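Local coordinates for conserved hypothetical protein (Agrobacterium tumefaciens, PDB 2FEX), which is of unknown function but belongs to the DJ-1/PfpI superfamily, whose members share a glutaminase-like alpha/beta fold, at residues 56-67 and 86-97. Numbering follows the deposited sequence. Where two conformers were deposited one is given.
Sequences YDALDPVDIDAL and LVKRFRDRDRLV
A beta-alpha-beta crossover of the DJ-1/PfpI fold brings F90, on helix 84-92, between P61 and L67, near the start of the parallel strands 66-69 and 96-100 that the helix connects. The flat phenyl ring suits this slot: P61 CB lies over the centre of one face, 3.8 Å from the ring centroid, while L67 CB makes a CH-pi contact on the opposite face. I64 CG2 meets the ring edge at CE2 (3.6 Å). One turn earlier in the helix, L86 has CG anti to its own N (chi1 179°), which sets CD1 against L59 and CD2 against the Y56 ring, with CG itself facing L67 CD2.

Two arginines, long and rich in N-H groups, tie down loop carbonyls. R89 lays its aliphatic chain across the P61 ring, and its NH1 donates in the guanidinium plane to both L59 O (2.7 Å) and Y56 O (3.2 Å). Y56 O also accepts from L59 N, which arrives from the other face of the carbonyl. R95 grips P61 O side-on through NE (2.8 Å) and NH2; its link to D65 OD1 is a long salt bridge, and D65 OD2 instead accepts from R3 N. Beyond R95 in the chain the strands pair in parallel, A66 beside L96. L67 N donates to L96 O at 3.0 Å, and just before this bond a water bridges D65 O and L96 N.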
ATOM      1  N   TYR A  56     -20.379  -2.922   6.163  1.00 13.11           N
ATOM      2  CA  TYR A  56     -20.798  -1.594   5.669  1.00 13.02           C
ATOM      3  C   TYR A  56     -22.071  -1.133   6.404  1.00 13.57           C
ATOM      4  O   TYR A  56     -22.193   0.051   6.734  1.00 14.58           O
ATOM      5  CB  TYR A  56     -21.133  -1.659   4.189  1.00 12.26           C
ATOM      6  CG  TYR A  56     -19.954  -1.675   3.228  1.00 10.67           C
ATOM      7  CD1 TYR A  56     -18.660  -2.020   3.660  1.00 12.99           C
ATOM      8  CD2 TYR A  56     -20.187  -1.461   1.838  1.00 12.11           C
ATOM      9  CE1 TYR A  56     -17.592  -2.065   2.711  1.00 13.46           C
ATOM     10  CE2 TYR A  56     -19.174  -1.513   0.903  1.00 12.31           C
ATOM     11  CZ  TYR A  56     -17.885  -1.832   1.323  1.00 13.02           C
ATOM     12  OH  TYR A  56     -16.864  -1.880   0.427  1.00 14.68           O
ATOM     13  N   ASP A  57     -23.006  -2.067   6.659  1.00 14.27           N
ATOM     14  CA  ASP A  57     -24.291  -1.644   7.173  0.50 15.28           C
ATOM     15  C   ASP A  57     -24.177  -1.229   8.654  1.00 16.15           C
ATOM     16  O   ASP A  57     -25.099  -0.606   9.173  1.00 18.34           O
ATOM     17  CB  ASP A  57     -25.302  -2.771   7.011  0.50 16.19           C
ATOM     18  CG  ASP A  57     -24.836  -4.044   7.697  0.50 16.90           C
ATOM     19  OD1 ASP A  57     -23.962  -4.751   7.135  0.50 19.60           O
ATOM     20  OD2 ASP A  57     -25.284  -4.303   8.818  0.50 24.21           O
ATOM     21  N   ALA A  58     -23.058  -1.541   9.300  1.00 15.07           N
ATOM     22  CA  ALA A  58     -22.862  -1.114  10.678  1.00 16.53           C
ATOM     23  C   ALA A  58     -22.103   0.214  10.797  1.00 17.68           C
ATOM     24  O   ALA A  58     -21.901   0.716  11.934  1.00 21.04           O
ATOM     25  CB  ALA A  58     -22.102  -2.198  11.481  1.00 18.56           C
ATOM     26  N   LEU A  59     -21.659   0.772   9.680  1.00 15.72           N
ATOM     27  CA  LEU A  59     -20.912   2.030   9.760  1.00 14.42           C
ATOM     28  C   LEU A  59     -21.898   3.177  10.046  1.00 15.81           C
ATOM     29  O   LEU A  59     -22.848   3.401   9.255  1.00 17.12           O
ATOM     30  CB  LEU A  59     -20.183   2.283   8.430  1.00 14.88           C
ATOM     31  CG  LEU A  59     -19.108   1.255   8.077  1.00 10.77           C
ATOM     32  CD1 LEU A  59     -18.544   1.600   6.700  1.00 12.27           C
ATOM     33  CD2 LEU A  59     -17.927   1.327   9.152  1.00 14.76           C
ATOM     34  N   ASP A  60     -21.679   3.904  11.146  1.00 16.52           N
ATOM     35  CA  ASP A  60     -22.612   4.944  11.548  1.00 17.55           C
ATOM     36  C   ASP A  60     -21.847   6.289  11.551  1.00 18.22           C
ATOM     37  O   ASP A  60     -20.865   6.450  12.293  1.00 18.01           O
ATOM     38  CB  ASP A  60     -23.165   4.590  12.921  1.00 18.60           C
ATOM     39  CG  ASP A  60     -24.262   5.502  13.352  1.00 22.47           C
ATOM     40  OD1 ASP A  60     -24.280   6.657  12.855  1.00 21.05           O
ATOM     41  OD2 ASP A  60     -25.074   5.066  14.225  1.00 22.23           O
ATOM     42  N   PRO A  61     -22.281   7.221  10.707  1.00 19.08           N
ATOM     43  CA  PRO A  61     -21.559   8.510  10.607  1.00 19.41           C
ATOM     44  C   PRO A  61     -21.654   9.359  11.882  1.00 21.47           C
ATOM     45  O   PRO A  61     -20.911  10.331  12.033  1.00 21.10           O
ATOM     46  CB  PRO A  61     -22.199   9.187   9.382  1.00 20.74           C
ATOM     47  CG  PRO A  61     -23.656   8.674   9.450  1.00 19.66           C
ATOM     48  CD  PRO A  61     -23.447   7.195   9.810  1.00 18.93           C
ATOM     49  N   VAL A  62     -22.540   9.020  12.833  1.00 22.07           N
ATOM     50  CA  VAL A  62     -22.564   9.742  14.103  0.50 23.80           C
ATOM     51  C   VAL A  62     -21.173   9.672  14.753  1.00 24.87           C
ATOM     52  O   VAL A  62     -20.725  10.641  15.363  1.00 24.84           O
ATOM     53  CB  VAL A  62     -23.706   9.195  15.028  0.50 24.61           C
ATOM     54  CG1 VAL A  62     -23.614   9.752  16.448  0.50 23.90           C
ATOM     55  CG2 VAL A  62     -25.034   9.507  14.401  0.50 24.71           C
ATOM     56  N   ASP A  63     -20.483   8.532  14.560  1.00 24.38           N
ATOM     57  CA  ASP A  63     -19.287   8.117  15.243  0.50 25.02           C
ATOM     58  C   ASP A  63     -18.023   8.143  14.332  1.00 23.49           C
ATOM     59  O   ASP A  63     -16.905   7.929  14.779  1.00 25.04           O
ATOM     60  CB  ASP A  63     -19.565   6.692  15.755  0.50 25.13           C
ATOM     61  CG  ASP A  63     -20.848   6.607  16.594  0.50 27.71           C
ATOM     62  OD1 ASP A  63     -21.190   7.610  17.285  0.50 26.93           O
ATOM     63  OD2 ASP A  63     -21.534   5.550  16.543  0.50 26.92           O
ATOM     64  N   ILE A  64     -18.234   8.352  13.041  1.00 21.37           N
ATOM     65  CA  ILE A  64     -17.123   8.186  12.070  1.00 19.25           C
ATOM     66  C   ILE A  64     -17.022   9.474  11.254  1.00 19.01           C
ATOM     67  O   ILE A  64     -17.998   9.914  10.683  1.00 18.63           O
ATOM     68  CB  ILE A  64     -17.364   6.986  11.177  1.00 18.06           C
ATOM     69  CG1 ILE A  64     -17.414   5.683  12.050  1.00 19.84           C
ATOM     70  CG2 ILE A  64     -16.327   6.960   9.990  1.00 15.64           C
ATOM     71  CD1 ILE A  64     -17.821   4.464  11.237  1.00 19.36           C
ATOM     72  N   ASP A  65     -15.829  10.059  11.247  1.00 15.89           N
ATOM     73  CA  ASP A  65     -15.570  11.346  10.617  1.00 17.19           C
ATOM     74  C   ASP A  65     -15.442  11.322   9.068  1.00 17.14           C
ATOM     75  O   ASP A  65     -15.632  12.343   8.408  1.00 17.13           O
ATOM     76  CB  ASP A  65     -14.304  11.939  11.230  1.00 17.42           C
ATOM     77  CG  ASP A  65     -14.462  12.150  12.716  1.00 21.43           C
ATOM     78  OD1 ASP A  65     -15.147  13.135  13.081  1.00 26.33           O
ATOM     79  OD2 ASP A  65     -14.014  11.295  13.512  1.00 24.72           O
ATOM     80  N   ALA A  66     -15.070  10.166   8.512  1.00 15.36           N
ATOM     81  CA  ALA A  66     -14.781  10.089   7.069  1.00 14.87           C
ATOM     82  C   ALA A  66     -14.987   8.673   6.591  1.00 14.39           C
ATOM     83  O   ALA A  66     -14.745   7.719   7.342  1.00 15.07           O
ATOM     84  CB  ALA A  66     -13.337  10.558   6.800  1.00 15.19           C
ATOM     85  N   LEU A  67     -15.451   8.556   5.356  1.00 12.98           N
ATOM     86  CA  LEU A  67     -15.619   7.263   4.676  1.00 13.37           C
ATOM     87  C   LEU A  67     -14.685   7.265   3.476  1.00 13.38           C
ATOM     88  O   LEU A  67     -14.772   8.118   2.572  1.00 13.20           O
ATOM     89  CB  LEU A  67     -17.051   7.142   4.187  1.00 14.26           C
ATOM     90  CG  LEU A  67     -17.341   5.966   3.274  1.00 14.94           C
ATOM     91  CD1 LEU A  67     -17.168   4.659   4.122  1.00 16.79           C
ATOM     92  CD2 LEU A  67     -18.777   6.070   2.698  1.00 15.08           C
ATOM     93  N   LEU A  86     -24.890   3.781   1.798  1.00 14.36           N
ATOM     94  CA  LEU A  86     -23.736   4.097   2.664  1.00 13.52           C
ATOM     95  C   LEU A  86     -23.251   5.524   2.387  1.00 14.14           C
ATOM     96  O   LEU A  86     -23.074   6.327   3.315  1.00 14.03           O
ATOM     97  CB  LEU A  86     -22.620   3.093   2.368  1.00 13.95           C
ATOM     98  CG  LEU A  86     -21.344   3.294   3.161  1.00 13.30           C
ATOM     99  CD1 LEU A  86     -21.553   3.214   4.708  1.00 14.76           C
ATOM    100  CD2 LEU A  86     -20.282   2.308   2.793  1.00 17.22           C
ATOM    101  N   VAL A  87     -23.078   5.862   1.112  1.00 12.91           N
ATOM    102  CA  VAL A  87     -22.573   7.194   0.800  1.00 15.21           C
ATOM    103  C   VAL A  87     -23.562   8.276   1.252  1.00 15.57           C
ATOM    104  O   VAL A  87     -23.157   9.279   1.863  1.00 16.60           O
ATOM    105  CB  VAL A  87     -22.235   7.286  -0.688  1.00 14.26           C
ATOM    106  CG1 VAL A  87     -21.999   8.736  -1.138  1.00 16.34           C
ATOM    107  CG2 VAL A  87     -21.014   6.440  -0.966  1.00 13.75           C
ATOM    108  N   LYS A  88     -24.837   8.061   0.950  1.00 15.60           N
ATOM    109  CA  LYS A  88     -25.900   9.023   1.368  1.00 17.72           C
ATOM    110  C   LYS A  88     -25.921   9.208   2.897  1.00 18.16           C
ATOM    111  O   LYS A  88     -26.032  10.329   3.375  1.00 17.55           O
ATOM    112  CB  LYS A  88     -27.257   8.638   0.799  1.00 18.62           C
ATOM    113  CG  LYS A  88     -28.387   9.644   1.166  1.00 23.74           C
ATOM    114  CD  LYS A  88     -29.649   9.346   0.403  1.00 29.05           C
ATOM    115  CE  LYS A  88     -30.824  10.252   0.820  1.00 29.76           C
ATOM    116  NZ  LYS A  88     -30.463  11.681   1.130  1.00 32.05           N
ATOM    117  N   ARG A  89     -25.828   8.108   3.641  1.00 16.56           N
ATOM    118  CA  ARG A  89     -25.775   8.141   5.104  1.00 17.68           C
ATOM    119  C   ARG A  89     -24.684   9.109   5.582  1.00 17.30           C
ATOM    120  O   ARG A  89     -24.916   9.939   6.437  1.00 17.84           O
ATOM    121  CB  ARG A  89     -25.557   6.711   5.674  1.00 17.81           C
ATOM    122  CG  ARG A  89     -25.583   6.531   7.200  1.00 20.01           C
ATOM    123  CD  ARG A  89     -25.406   5.027   7.674  1.00 16.82           C
ATOM    124  NE  ARG A  89     -25.879   4.054   6.688  1.00 20.48           N
ATOM    125  CZ  ARG A  89     -25.273   2.907   6.413  1.00 20.91           C
ATOM    126  NH1 ARG A  89     -24.192   2.556   7.048  1.00 19.21           N
ATOM    127  NH2 ARG A  89     -25.763   2.098   5.496  1.00 29.46           N
ATOM    128  N   PHE A  90     -23.496   8.965   5.012  1.00 16.09           N
ATOM    129  CA  PHE A  90     -22.348   9.815   5.365  1.00 16.42           C
ATOM    130  C   PHE A  90     -22.489  11.264   4.893  1.00 16.41           C
ATOM    131  O   PHE A  90     -22.231  12.216   5.659  1.00 16.11           O
ATOM    132  CB  PHE A  90     -21.044   9.136   4.899  1.00 15.24           C
ATOM    133  CG  PHE A  90     -20.547   8.144   5.883  1.00 14.02           C
ATOM    134  CD1 PHE A  90     -21.195   6.910   6.035  1.00 16.12           C
ATOM    135  CD2 PHE A  90     -19.515   8.508   6.795  1.00 16.77           C
ATOM    136  CE1 PHE A  90     -20.744   5.985   7.031  1.00 17.41           C
ATOM    137  CE2 PHE A  90     -19.061   7.641   7.777  1.00 21.38           C
ATOM    138  CZ  PHE A  90     -19.680   6.363   7.921  1.00 17.50           C
ATOM    139  N   ARG A  91     -22.900  11.428   3.630  1.00 16.57           N
ATOM    140  CA  ARG A  91     -23.054  12.789   3.062  1.00 18.87           C
ATOM    141  C   ARG A  91     -24.110  13.577   3.813  1.00 19.25           C
ATOM    142  O   ARG A  91     -23.968  14.814   4.024  1.00 19.83           O
ATOM    143  CB  ARG A  91     -23.413  12.732   1.572  1.00 18.70           C
ATOM    144  CG  ARG A  91     -22.235  12.302   0.758  1.00 23.87           C
ATOM    145  CD  ARG A  91     -21.292  13.485   0.610  1.00 31.51           C
ATOM    146  NE  ARG A  91     -21.921  14.472  -0.267  1.00 35.65           N
ATOM    147  CZ  ARG A  91     -21.498  15.715  -0.456  1.00 40.39           C
ATOM    148  NH1 ARG A  91     -20.456  16.198   0.228  1.00 37.07           N
ATOM    149  NH2 ARG A  91     -22.146  16.478  -1.331  1.00 40.33           N
ATOM    150  N   ASP A  92     -25.183  12.896   4.217  1.00 19.00           N
ATOM    151  CA  ASP A  92     -26.281  13.599   4.914  1.00 20.88           C
ATOM    152  C   ASP A  92     -25.818  14.126   6.282  1.00 21.91           C
ATOM    153  O   ASP A  92     -26.418  15.040   6.796  1.00 24.20           O
ATOM    154  CB  ASP A  92     -27.525  12.715   5.067  1.00 19.68           C
ATOM    155  CG  ASP A  92     -28.316  12.575   3.784  1.00 22.11           C
ATOM    156  OD1 ASP A  92     -28.003  13.257   2.772  1.00 23.17           O
ATOM    157  OD2 ASP A  92     -29.253  11.740   3.775  1.00 23.72           O
ATOM    158  N   ARG A  93     -24.759  13.545   6.844  1.00 21.76           N
ATOM    159  CA  ARG A  93     -24.172  13.928   8.127  0.50 23.09           C
ATOM    160  C   ARG A  93     -22.992  14.881   7.894  1.00 22.82           C
ATOM    161  O   ARG A  93     -22.234  15.165   8.831  1.00 24.35           O
ATOM    162  CB  ARG A  93     -23.744  12.645   8.891  0.50 23.26           C
ATOM    163  CG  ARG A  93     -23.046  12.813  10.243  0.50 27.10           C
ATOM    164  CD  ARG A  93     -23.918  13.436  11.359  0.50 27.08           C
ATOM    165  NE  ARG A  93     -23.098  13.898  12.491  0.50 28.84           N
ATOM    166  CZ  ARG A  93     -22.213  14.896  12.420  0.50 26.36           C
ATOM    167  NH1 ARG A  93     -22.009  15.538  11.286  0.50 24.74           N
ATOM    168  NH2 ARG A  93     -21.506  15.256  13.481  0.50 26.54           N
ATOM    169  N   ASP A  94     -22.830  15.327   6.654  1.00 20.71           N
ATOM    170  CA  ASP A  94     -21.727  16.213   6.270  1.00 22.02           C
ATOM    171  C   ASP A  94     -20.367  15.608   6.614  1.00 19.96           C
ATOM    172  O   ASP A  94     -19.422  16.333   7.007  1.00 22.23           O
ATOM    173  CB  ASP A  94     -21.894  17.607   6.942  1.00 24.40           C
ATOM    174  CG  ASP A  94     -23.080  18.408   6.345  1.00 31.65           C
ATOM    175  OD1 ASP A  94     -23.284  18.352   5.093  1.00 38.02           O
ATOM    176  OD2 ASP A  94     -23.781  19.124   7.110  1.00 40.18           O
ATOM    177  N   ARG A  95     -20.248  14.274   6.470  1.00 18.38           N
ATOM    178  CA  ARG A  95     -18.948  13.654   6.625  1.00 16.13           C
ATOM    179  C   ARG A  95     -18.224  13.577   5.284  1.00 15.77           C
ATOM    180  O   ARG A  95     -18.837  13.297   4.238  1.00 15.70           O
ATOM    181  CB  ARG A  95     -19.055  12.208   7.162  1.00 16.36           C
ATOM    182  CG  ARG A  95     -19.778  12.059   8.471  1.00 16.43           C
ATOM    183  CD  ARG A  95     -19.136  12.946   9.535  1.00 18.70           C
ATOM    184  NE  ARG A  95     -19.601  12.522  10.833  1.00 19.07           N
ATOM    185  CZ  ARG A  95     -19.276  13.148  11.953  1.00 27.98           C
ATOM    186  NH1 ARG A  95     -18.511  14.259  11.911  1.00 29.40           N
ATOM    187  NH2 ARG A  95     -19.745  12.700  13.108  1.00 30.40           N
ATOM    188  N   LEU A  96     -16.902  13.733   5.358  1.00 15.17           N
ATOM    189  CA  LEU A  96     -16.028  13.525   4.196  1.00 15.04           C
ATOM    190  C   LEU A  96     -16.289  12.165   3.549  1.00 16.02           C
ATOM    191  O   LEU A  96     -16.352  11.164   4.270  1.00 15.05           O
ATOM    192  CB  LEU A  96     -14.561  13.521   4.687  1.00 15.41           C
ATOM    193  CG  LEU A  96     -13.482  13.148   3.677  1.00 17.25           C
ATOM    194  CD1 LEU A  96     -13.549  14.179   2.514  1.00 21.44           C
ATOM    195  CD2 LEU A  96     -12.101  13.222   4.372  1.00 18.41           C
ATOM    196  N   VAL A  97     -16.428  12.137   2.226  1.00 14.11           N
ATOM    197  CA  VAL A  97     -16.483  10.848   1.488  1.00 13.73           C
ATOM    198  C   VAL A  97     -15.329  10.888   0.466  1.00 13.78           C
ATOM    199  O   VAL A  97     -15.212  11.899  -0.220  1.00 13.57           O
ATOM    200  CB  VAL A  97     -17.835  10.625   0.795  1.00 15.71           C
ATOM    201  CG1 VAL A  97     -17.772   9.390  -0.098  1.00 16.81           C
ATOM    202  CG2 VAL A  97     -18.891  10.417   1.879  1.00 15.79           C
TER
HETATM  203  O   HOH W   1     -15.740  14.956   7.830  1.00 20.01           O